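Local atomic coordinates of glutathione S-transferase (Bombyx mori, PDB entry 4E8H), a protein that probably catalyses the conjugation of glutathione to electrophilic compounds, and binds glutathione in its active-site pocket. Residues B[186-189]-B[190-194]; B[157-160]-B[161-164]; B[164-167]-B[168-172]; B[131-134]-B[135-139]. All blocks are in the same frame, centred on the assembly; numbering follows the deposited sequence.

How the contacts relate
All four contacts are turns of helices in the all-helical C-terminal domain, met along the chain in the order 4, 2, 3, 1. Contact 4 lies on helix 130-146, contact 2 caps the start of helix 160-174, contact 3 continues that helix from the shared Thr164, and contact 1 lies on helix 183-196. The centres of contacts 1, 2 and 3 are about 11 to 12 Å apart, with helix 183-196 packed against helix 160-174, the central helix of the domain. Contact 4 stands about 16 Å from contact 3, centre to centre, and meets it through Phe136 and Ile172. The side chain of Thr164 lies about 7 Å from bound glutathione.

Contact 1: B[186-189]-B[190-194]; sequences AKWF and ERTKK
Lys193 drapes its aliphatic chain over one face of the Phe189 ring. Lys193 CE stands 3.7 Å from the centroid of the Phe189 ring, 18° off the ring normal, a CH-pi contact. A bend at chi3 (-76°) turns the lysine chain across the ring and brings NZ to Glu190. Among the charged groups, Lys193 NZ forms a salt bridge of 3.0 Å with Glu190 OE2, approaching from above the carboxylate plane. Water 1 donates to the same OE2 and to Ala186 O, one turn earlier. These contacts, three and four residues apart, lie on helix 183-196 of the all-helical C-terminal domain, which lays Trp188 and Phe189 on Val166 and Ile169 of helix 160-174. Of the backbone acceptors, Trp188 O is gripped twice, by Thr192 N and by Thr192 OG1, each at 2.9 Å and from opposite faces of the carbonyl plane. Thr192 OG1 also sits over one face of the indole, 3.3 Å from Trp188 NE1, but the indole N-H is spent on Asp162 OD1. The Arg191 guanidinium turns back along the helix, with Lys187 O over its centre, 3.9 Å above the plane, while NH1 bonds weakly to Pro151 O.

Contact 2: B[157-160]-B[161-164]; sequences NMTV and ADIT
Asp162 reaches back from the first turn of helix 160-174 to Thr159, where its OD2 accepts from Thr159 N at 2.8 Å with an N-H...O angle of 162°, through the lone pair that faces away from OD1. Thr159 OG1 accepts a weak bond from Ala161 N, 3.4 Å long. The threonine hydroxyl owes its place to a chi1 of 61°, which sets OG1 between the backbone N and the carbonyl carbon, facing the first turn of the helix. Water 2 ties the cap together: it donates to Asp162 OD2 at 2.6 Å and to Asn157 O, and accepts from Thr159 OG1. Beside this polar knot, Met158 CG packs 3.7 Å from Asp162 CB, and Met158 CE meets Ile163 CD1 at 4.2 Å, the two chains crossing at about a right angle.

In the next shell, Asp162 OD1 accepts from Val153 N as well as from Trp188, which fixes the rotation of the carboxylate. Replacing Asp162 by alanine would take away both carboxylate oxygens and is likely to leave the N-H groups of Thr159, Val153 and Trp188 without their acceptor. Further along, Thr164 N bonds to Val160 O, and Thr164 OG1 is held by Asp106 of helix 93-124. Thr159 and Asp162 form a capping box, and the Met158-Ile163 pair spanning it is a hydrophobic staple; the two together are the N-capping signature known at this central helix in glutathione transferases.

Contact 3: B[164-167]-B[168-172]; sequences TIVV and TITNI
Thr170 folds back on Val166 in the tighter part of this turn, where Val166 O lies 2.8 Å from Thr170 N and equally 2.8 Å from Thr170 OG1. The backbone bond is good, with an N-H...O angle of 159°. The hydroxyl is less settled, since Asp205 and Tyr201 of helix 201-213 also bond to OG1. A chi1 of -59° sets Thr170 OG1 beside its backbone N, where it faces Val166 O one turn back. Next along, Asn171 N bonds to Val167 O at 2.9 Å. The two side chains run side by side and point the same way, Val167 CG1 lying 3.9 Å from Asn171 ND2, while Asn171 OD1 takes Arg19 NH2.

The other side of the helix is looser. Ile165 O receives two weak bonds, one from Thr168 N and one from Ile169 N, the latter 3.3 Å long. Ile165 CG2 and Ile169 CG1 come no nearer than 4.4 Å. Here, too, a water enters the turn: water 3 donates to Thr164 O and accepts from Thr168 OG1, joining i to i+4 where no direct side-chain contact does.

Every residue is buried, because other helices surround this one: Val167 rests on Pro16, Arg19 and Met23 of helix 16-27, Thr168 on Tyr111 of helix 93-124, and Asn171 on Ala209 and Leu212 of helix 201-213.

Contact 4: B[131-134]-B[135-139]; sequences EKAD and KFDEA
Asp137 turns its carboxylate back over the carbonyl of Ala133, to which its own N-H bonds. That bond, Asp137 N to Ala133 O, is 2.7 Å long and nearly straight, with an N-H...O angle of 171°. A chi1 of -60° places Asp137 CG only 3.0 Å from Ala133 O, which stands directly above the carboxylate carbon. Both carboxylate oxygens are acceptors, so neither can bond to this carbonyl; OD1 is satisfied by Tyr177 OH instead. With an alanine in place of Asp137, the Tyr177 hydroxyl is likely to lose this partner. This is a turn of helix 130-146 in the helical C-terminal domain, whose buried face rests on helix 93-124 through Ala133 on Leu117 and Phe136 on Leu110 and Tyr114. Asp134 OD1 lies 4.2 Å from Asp137 OD2, a like-charged approach; Asp134 OD1 also accepts from Gln130 NE2, which may offset it in part. Other acceptors are met along the backbone: Phe136 N serves Lys132 O at 3.2 Å, Glu138 N serves Asp134 O at 3.0 Å, and Lys135 N reaches Glu131 O only weakly. Arg113 NH1, from helix 93-124, donates to Lys135 O and forms a salt bridge with OE1 of the extended Glu138.

Contact 1: B[186-189]-B[190-194]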
loop_
_atom_site.group_PDB
_atom_site.type_symbol
_atom_site.label_atom_id
_atom_site.label_comp_id
_atom_site.label_asym_id
_atom_site.label_seq_id
_atom_site.Cartn_x
_atom_site.Cartn_y
_atom_site.Cartn_z
ATOM N N ALA B 186 9.542 6.113 -20.849
ATOM C CA ALA B 186 10.876 6.017 -21.445
ATOM C C ALA B 186 11.813 7.130 -20.977
ATOM O O ALA B 186 12.941 6.858 -20.563
ATOM C CB ALA B 186 10.785 5.995 -22.970
ATOM N N LYS B 187 11.337 8.374 -21.033
ATOM C CA LYS B 187 12.132 9.539 -20.635
ATOM C C LYS B 187 12.351 9.576 -19.125
ATOM O O LYS B 187 13.451 9.882 -18.659
ATOM C CB LYS B 187 11.468 10.840 -21.101
ATOM C CG LYS B 187 11.415 11.017 -22.612
ATOM C CD LYS B 187 10.485 12.158 -22.999
ATOM C CE LYS B 187 10.087 12.073 -24.465
ATOM N NZ LYS B 187 9.047 13.079 -24.823
ATOM N N TRP B 188 11.297 9.265 -18.373
ATOM C CA TRP B 188 11.367 9.184 -16.916
ATOM C C TRP B 188 12.366 8.126 -16.461
ATOM O O TRP B 188 13.086 8.333 -15.484
ATOM C CB TRP B 188 9.984 8.892 -16.325
ATOM C CG TRP B 188 10.011 8.415 -14.897
ATOM C CD1 TRP B 188 9.971 9.189 -13.773
ATOM C CD2 TRP B 188 10.082 7.055 -14.443
ATOM N NE1 TRP B 188 10.011 8.400 -12.649
ATOM C CE2 TRP B 188 10.080 7.086 -13.030
ATOM C CE3 TRP B 188 10.146 5.814 -15.093
ATOM C CZ2 TRP B 188 10.142 5.925 -12.254
ATOM C CZ3 TRP B 188 10.211 4.658 -14.319
ATOM C CH2 TRP B 188 10.206 4.724 -12.914
ATOM N N PHE B 189 12.399 6.995 -17.161
ATOM C CA PHE B 189 13.289 5.890 -16.800
ATOM C C PHE B 189 14.759 6.274 -16.990
ATOM O O PHE B 189 15.594 5.980 -16.130
ATOM C CB PHE B 189 12.913 4.617 -17.577
ATOM C CG PHE B 189 13.750 3.402 -17.241
ATOM C CD1 PHE B 189 13.929 2.986 -15.922
ATOM C CD2 PHE B 189 14.326 2.649 -18.262
ATOM C CE1 PHE B 189 14.697 1.851 -15.627
ATOM C CE2 PHE B 189 15.090 1.515 -17.980
ATOM C CZ PHE B 189 15.277 1.115 -16.660
ATOM N N GLU B 190 15.064 6.950 -18.097
ATOM C CA GLU B 190 16.426 7.424 -18.354
ATOM C C GLU B 190 16.830 8.472 -17.322
ATOM O O GLU B 190 17.956 8.466 -16.827
ATOM C CB GLU B 190 16.562 7.982 -19.776
ATOM C CG GLU B 190 16.331 6.956 -20.892
ATOM C CD GLU B 190 17.249 5.742 -20.799
ATOM O OE1 GLU B 190 18.469 5.924 -20.593
ATOM O OE2 GLU B 190 16.747 4.604 -20.942
ATOM N N ARG B 191 15.885 9.351 -16.989
ATOM C CA ARG B 191 16.071 10.395 -15.987
ATOM C C ARG B 191 16.383 9.829 -14.596
ATOM O O ARG B 191 17.313 10.286 -13.932
ATOM C CB ARG B 191 14.815 11.271 -15.932
ATOM C CG ARG B 191 14.941 12.551 -15.118
ATOM C CD ARG B 191 13.661 13.387 -15.191
ATOM N NE ARG B 191 13.316 13.764 -16.564
ATOM C CZ ARG B 191 12.226 13.361 -17.214
ATOM N NH1 ARG B 191 11.338 12.566 -16.628
ATOM N NH2 ARG B 191 12.017 13.764 -18.460
ATOM N N THR B 192 15.604 8.834 -14.172
ATOM C CA THR B 192 15.695 8.276 -12.819
ATOM C C THR B 192 16.944 7.406 -12.641
ATOM O O THR B 192 17.582 7.442 -11.584
ATOM C CB THR B 192 14.399 7.513 -12.441
ATOM O OG1 THR B 192 13.271 8.382 -12.612
ATOM C CG2 THR B 192 14.435 7.021 -10.995
ATOM N N LYS B 193 17.292 6.643 -13.678
ATOM C CA LYS B 193 18.564 5.917 -13.717
ATOM C C LYS B 193 19.741 6.859 -13.466
ATOM O O LYS B 193 20.576 6.592 -12.600
ATOM C CB LYS B 193 18.748 5.191 -15.053
ATOM C CG LYS B 193 17.970 3.887 -15.175
ATOM C CD LYS B 193 18.379 3.094 -16.413
ATOM C CE LYS B 193 17.797 3.697 -17.689
ATOM N NZ LYS B 193 18.204 2.935 -18.905
ATOM N N LYS B 194 19.787 7.966 -14.210
ATOM C CA LYS B 194 20.840 8.973 -14.055
ATOM C C LYS B 194 20.891 9.535 -12.635
ATOM O O LYS B 194 21.976 9.762 -12.090
ATOM C CB LYS B 194 20.670 10.108 -15.070
ATOM C CG LYS B 194 21.007 9.720 -16.503
ATOM C CD LYS B 194 20.902 10.915 -17.440
ATOM C CE LYS B 194 21.292 10.546 -18.866
ATOM N NZ LYS B 194 20.260 9.708 -19.544
HETATM O O HOH W 1 14.092 4.510 -21.612
#

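Contact 2: B[157-160]-B[161-164]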
loop_
_atom_site.group_PDB
_atom_site.type_symbol
_atom_site.label_atom_id
_atom_site.label_comp_id
_atom_site.label_asym_id
_atom_site.label_seq_id
_atom_site.Cartn_x
_atom_site.Cartn_y
_atom_site.Cartn_z
ATOM N N ASN B 157 10.391 16.740 -8.205
ATOM C CA ASN B 157 11.561 16.102 -7.610
ATOM C C ASN B 157 11.379 14.597 -7.439
ATOM O O ASN B 157 10.254 14.121 -7.271
ATOM C CB ASN B 157 11.883 16.758 -6.265
ATOM C CG ASN B 157 12.061 18.264 -6.376
ATOM O OD1 ASN B 157 12.943 18.747 -7.088
ATOM N ND2 ASN B 157 11.221 19.013 -5.669
ATOM N N MET B 158 12.486 13.855 -7.487
ATOM C CA MET B 158 12.465 12.409 -7.254
ATOM C C MET B 158 12.053 12.103 -5.811
ATOM O O MET B 158 12.467 12.800 -4.880
ATOM C CB MET B 158 13.831 11.785 -7.567
ATOM C CG MET B 158 13.832 10.255 -7.618
ATOM S SD MET B 158 15.466 9.517 -7.843
ATOM C CE MET B 158 16.193 9.766 -6.223
ATOM N N THR B 159 11.223 11.076 -5.638
ATOM C CA THR B 159 10.751 10.661 -4.315
ATOM C C THR B 159 10.916 9.150 -4.127
ATOM O O THR B 159 11.351 8.451 -5.047
ATOM C CB THR B 159 9.270 11.067 -4.075
ATOM O OG1 THR B 159 8.425 10.432 -5.042
ATOM C CG2 THR B 159 9.096 12.582 -4.157
ATOM N N VAL B 160 10.576 8.653 -2.938
ATOM C CA VAL B 160 10.587 7.208 -2.673
ATOM C C VAL B 160 9.683 6.450 -3.651
ATOM O O VAL B 160 9.938 5.283 -3.961
ATOM C CB VAL B 160 10.207 6.859 -1.205
ATOM C CG1 VAL B 160 11.299 7.316 -0.245
ATOM C CG2 VAL B 160 8.851 7.460 -0.817
ATOM N N ALA B 161 8.641 7.126 -4.138
ATOM C CA ALA B 161 7.727 6.551 -5.120
ATOM C C ALA B 161 8.434 6.192 -6.431
ATOM O O ALA B 161 8.208 5.109 -6.971
ATOM C CB ALA B 161 6.548 7.478 -5.366
ATOM N N ASP B 162 9.293 7.087 -6.927
ATOM C CA ASP B 162 10.119 6.805 -8.113
ATOM C C ASP B 162 11.050 5.619 -7.893
ATOM O O ASP B 162 11.237 4.800 -8.792
ATOM C CB ASP B 162 10.967 8.018 -8.500
ATOM C CG ASP B 162 10.135 9.231 -8.831
ATOM O OD1 ASP B 162 9.607 9.307 -9.961
ATOM O OD2 ASP B 162 10.014 10.114 -7.960
ATOM N N ILE B 163 11.634 5.541 -6.699
ATOM C CA ILE B 163 12.608 4.501 -6.372
ATOM C C ILE B 163 11.987 3.095 -6.385
ATOM O O ILE B 163 12.570 2.172 -6.957
ATOM C CB ILE B 163 13.363 4.802 -5.037
ATOM C CG1 ILE B 163 14.104 6.147 -5.134
ATOM C CG2 ILE B 163 14.331 3.665 -4.684
ATOM C CD1 ILE B 163 14.856 6.566 -3.864
ATOM N N THR B 164 10.808 2.927 -5.784
ATOM C CA THR B 164 10.159 1.606 -5.768
ATOM C C THR B 164 9.555 1.210 -7.124
ATOM O O THR B 164 9.636 0.046 -7.527
ATOM C CB THR B 164 9.127 1.442 -4.612
ATOM O OG1 THR B 164 8.508 0.151 -4.699
ATOM C CG2 THR B 164 8.056 2.527 -4.655
HETATM O O HOH W 2 8.238 11.935 -7.483
#

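Contact 3: B[164-167]-B[168-172]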
loop_
_atom_site.group_PDB
_atom_site.type_symbol
_atom_site.label_atom_id
_atom_site.label_comp_id
_atom_site.label_asym_id
_atom_site.label_seq_id
_atom_site.Cartn_x
_atom_site.Cartn_y
_atom_site.Cartn_z
ATOM N N THR B 164 10.808 2.927 -5.784
ATOM C CA THR B 164 10.159 1.606 -5.768
ATOM C C THR B 164 9.555 1.210 -7.124
ATOM O O THR B 164 9.636 0.046 -7.527
ATOM C CB THR B 164 9.127 1.442 -4.612
ATOM O OG1 THR B 164 8.508 0.151 -4.699
ATOM C CG2 THR B 164 8.056 2.527 -4.655
ATOM N N ILE B 165 8.971 2.185 -7.819
ATOM C CA ILE B 165 8.406 1.967 -9.151
ATOM C C ILE B 165 9.501 1.585 -10.162
ATOM O O ILE B 165 9.300 0.685 -10.984
ATOM C CB ILE B 165 7.553 3.188 -9.619
ATOM C CG1 ILE B 165 6.237 3.240 -8.827
ATOM C CG2 ILE B 165 7.274 3.128 -11.124
ATOM C CD1 ILE B 165 5.465 4.554 -8.938
ATOM N N VAL B 166 10.660 2.242 -10.074
ATOM C CA VAL B 166 11.770 1.989 -11.006
ATOM C C VAL B 166 12.305 0.548 -10.946
ATOM O O VAL B 166 12.813 0.037 -11.946
ATOM C CB VAL B 166 12.919 3.045 -10.879
ATOM C CG1 VAL B 166 13.951 2.644 -9.828
ATOM C CG2 VAL B 166 13.594 3.278 -12.228
ATOM N N VAL B 167 12.175 -0.101 -9.788
ATOM C CA VAL B 167 12.566 -1.506 -9.647
ATOM C C VAL B 167 11.789 -2.380 -10.641
ATOM O O VAL B 167 12.371 -3.232 -11.317
ATOM C CB VAL B 167 12.375 -2.023 -8.193
ATOM C CG1 VAL B 167 12.624 -3.526 -8.113
ATOM C CG2 VAL B 167 13.306 -1.288 -7.234
ATOM N N THR B 168 10.483 -2.138 -10.732
ATOM C CA THR B 168 9.597 -2.880 -11.627
ATOM C C THR B 168 9.929 -2.626 -13.095
ATOM O O THR B 168 9.925 -3.553 -13.913
ATOM C CB THR B 168 8.117 -2.543 -11.327
ATOM O OG1 THR B 168 7.769 -3.082 -10.048
ATOM C CG2 THR B 168 7.178 -3.129 -12.379
ATOM N N ILE B 169 10.219 -1.371 -13.415
ATOM C CA ILE B 169 10.576 -0.987 -14.775
ATOM C C ILE B 169 11.941 -1.576 -15.139
ATOM O O ILE B 169 12.137 -2.033 -16.269
ATOM C CB ILE B 169 10.513 0.556 -14.972
ATOM C CG1 ILE B 169 9.116 1.094 -14.607
ATOM C CG2 ILE B 169 10.890 0.953 -16.399
ATOM C CD1 ILE B 169 7.939 0.428 -15.341
ATOM N N THR B 170 12.863 -1.594 -14.176
ATOM C CA THR B 170 14.152 -2.263 -14.359
ATOM C C THR B 170 13.959 -3.758 -14.647
ATOM O O THR B 170 14.590 -4.297 -15.561
ATOM C CB THR B 170 15.093 -2.063 -13.146
ATOM O OG1 THR B 170 15.316 -0.661 -12.938
ATOM C CG2 THR B 170 16.445 -2.744 -13.377
ATOM N N ASN B 171 13.084 -4.416 -13.888
ATOM C CA ASN B 171 12.826 -5.842 -14.095
ATOM C C ASN B 171 12.278 -6.163 -15.484
ATOM O O ASN B 171 12.809 -7.037 -16.170
ATOM C CB ASN B 171 11.901 -6.407 -13.014
ATOM C CG ASN B 171 12.606 -6.607 -11.685
ATOM O OD1 ASN B 171 13.803 -6.892 -11.633
ATOM N ND2 ASN B 171 11.859 -6.463 -10.600
ATOM N N ILE B 172 11.235 -5.446 -15.900
ATOM C CA ILE B 172 10.614 -5.702 -17.204
ATOM C C ILE B 172 11.566 -5.403 -18.369
ATOM O O ILE B 172 11.530 -6.086 -19.394
ATOM C CB ILE B 172 9.220 -5.021 -17.367
ATOM C CG1 ILE B 172 9.334 -3.489 -17.434
ATOM C CG2 ILE B 172 8.269 -5.476 -16.248
ATOM C CD1 ILE B 172 8.052 -2.784 -17.883
HETATM O O HOH W 3 7.599 -1.647 -7.977
#

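Contact 4: B[131-134]-B[135-139]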
loop_
_atom_site.group_PDB
_atom_site.type_symbol
_atom_site.label_atom_id
_atom_site.label_comp_id
_atom_site.label_asym_id
_atom_site.label_seq_id
_atom_site.Cartn_x
_atom_site.Cartn_y
_atom_site.Cartn_z
ATOM N N GLU B 131 -3.888 -12.376 -21.086
ATOM C CA GLU B 131 -4.923 -11.818 -20.220
ATOM C C GLU B 131 -4.294 -11.066 -19.048
ATOM O O GLU B 131 -4.693 -9.942 -18.731
ATOM C CB GLU B 131 -5.839 -12.931 -19.705
ATOM C CG GLU B 131 -7.123 -12.446 -19.047
ATOM C CD GLU B 131 -8.150 -11.933 -20.045
ATOM O OE1 GLU B 131 -8.065 -12.278 -21.244
ATOM O OE2 GLU B 131 -9.055 -11.183 -19.622
ATOM N N LYS B 132 -3.306 -11.699 -18.419
ATOM C CA LYS B 132 -2.579 -11.110 -17.298
ATOM C C LYS B 132 -1.686 -9.967 -17.774
ATOM O O LYS B 132 -1.528 -8.964 -17.073
ATOM C CB LYS B 132 -1.754 -12.176 -16.572
ATOM C CG LYS B 132 -2.588 -13.257 -15.899
ATOM C CD LYS B 132 -1.735 -14.455 -15.511
ATOM C CE LYS B 132 -2.582 -15.598 -14.972
ATOM N NZ LYS B 132 -3.137 -15.310 -13.620
ATOM N N ALA B 133 -1.112 -10.126 -18.965
ATOM C CA ALA B 133 -0.337 -9.064 -19.601
ATOM C C ALA B 133 -1.197 -7.826 -19.841
ATOM O O ALA B 133 -0.769 -6.711 -19.544
ATOM C CB ALA B 133 0.270 -9.552 -20.898
ATOM N N ASP B 134 -2.410 -8.028 -20.359
ATOM C CA ASP B 134 -3.346 -6.926 -20.606
ATOM C C ASP B 134 -3.558 -6.057 -19.367
ATOM O O ASP B 134 -3.551 -4.828 -19.461
ATOM C CB ASP B 134 -4.694 -7.450 -21.113
ATOM C CG ASP B 134 -4.641 -7.921 -22.557
ATOM O OD1 ASP B 134 -3.605 -7.725 -23.227
ATOM O OD2 ASP B 134 -5.647 -8.498 -23.019
ATOM N N LYS B 135 -3.741 -6.703 -18.214
ATOM C CA LYS B 135 -3.888 -6.001 -16.936
ATOM C C LYS B 135 -2.650 -5.183 -16.588
ATOM O O LYS B 135 -2.767 -4.028 -16.174
ATOM C CB LYS B 135 -4.201 -6.978 -15.796
ATOM C CG LYS B 135 -5.491 -7.779 -15.970
ATOM C CD LYS B 135 -6.720 -6.891 -16.176
ATOM C CE LYS B 135 -7.289 -6.384 -14.858
ATOM N NZ LYS B 135 -8.737 -5.979 -15.027
ATOM N N PHE B 136 -1.473 -5.783 -16.755
ATOM C CA PHE B 136 -0.216 -5.087 -16.494
ATOM C C PHE B 136 -0.020 -3.903 -17.441
ATOM O O PHE B 136 0.348 -2.810 -17.005
ATOM C CB PHE B 136 0.981 -6.041 -16.572
ATOM C CG PHE B 136 2.294 -5.385 -16.244
ATOM C CD1 PHE B 136 2.549 -4.923 -14.954
ATOM C CD2 PHE B 136 3.271 -5.215 -17.222
ATOM C CE1 PHE B 136 3.758 -4.304 -14.642
ATOM C CE2 PHE B 136 4.487 -4.600 -16.918
ATOM C CZ PHE B 136 4.729 -4.144 -15.624
ATOM N N ASP B 137 -0.276 -4.133 -18.728
ATOM C CA ASP B 137 -0.174 -3.103 -19.766
ATOM C C ASP B 137 -1.079 -1.904 -19.480
ATOM O O ASP B 137 -0.701 -0.758 -19.740
ATOM C CB ASP B 137 -0.526 -3.687 -21.141
ATOM C CG ASP B 137 0.386 -4.836 -21.555
ATOM O OD1 ASP B 137 1.515 -4.946 -21.031
ATOM O OD2 ASP B 137 -0.035 -5.634 -22.419
ATOM N N GLU B 138 -2.272 -2.183 -18.955
ATOM C CA GLU B 138 -3.226 -1.149 -18.551
ATOM C C GLU B 138 -2.626 -0.247 -17.472
ATOM O O GLU B 138 -2.795 0.973 -17.511
ATOM C CB GLU B 138 -4.532 -1.787 -18.052
ATOM C CG GLU B 138 -5.655 -0.787 -17.744
ATOM C CD GLU B 138 -6.866 -1.420 -17.067
ATOM O OE1 GLU B 138 -6.693 -2.356 -16.255
ATOM O OE2 GLU B 138 -7.997 -0.966 -17.338
ATOM N N ALA B 139 -1.921 -0.861 -16.521
ATOM C CA ALA B 139 -1.246 -0.137 -15.443
ATOM C C ALA B 139 -0.070 0.700 -15.949
ATOM O O ALA B 139 0.186 1.789 -15.430
ATOM C CB ALA B 139 -0.788 -1.104 -14.358
#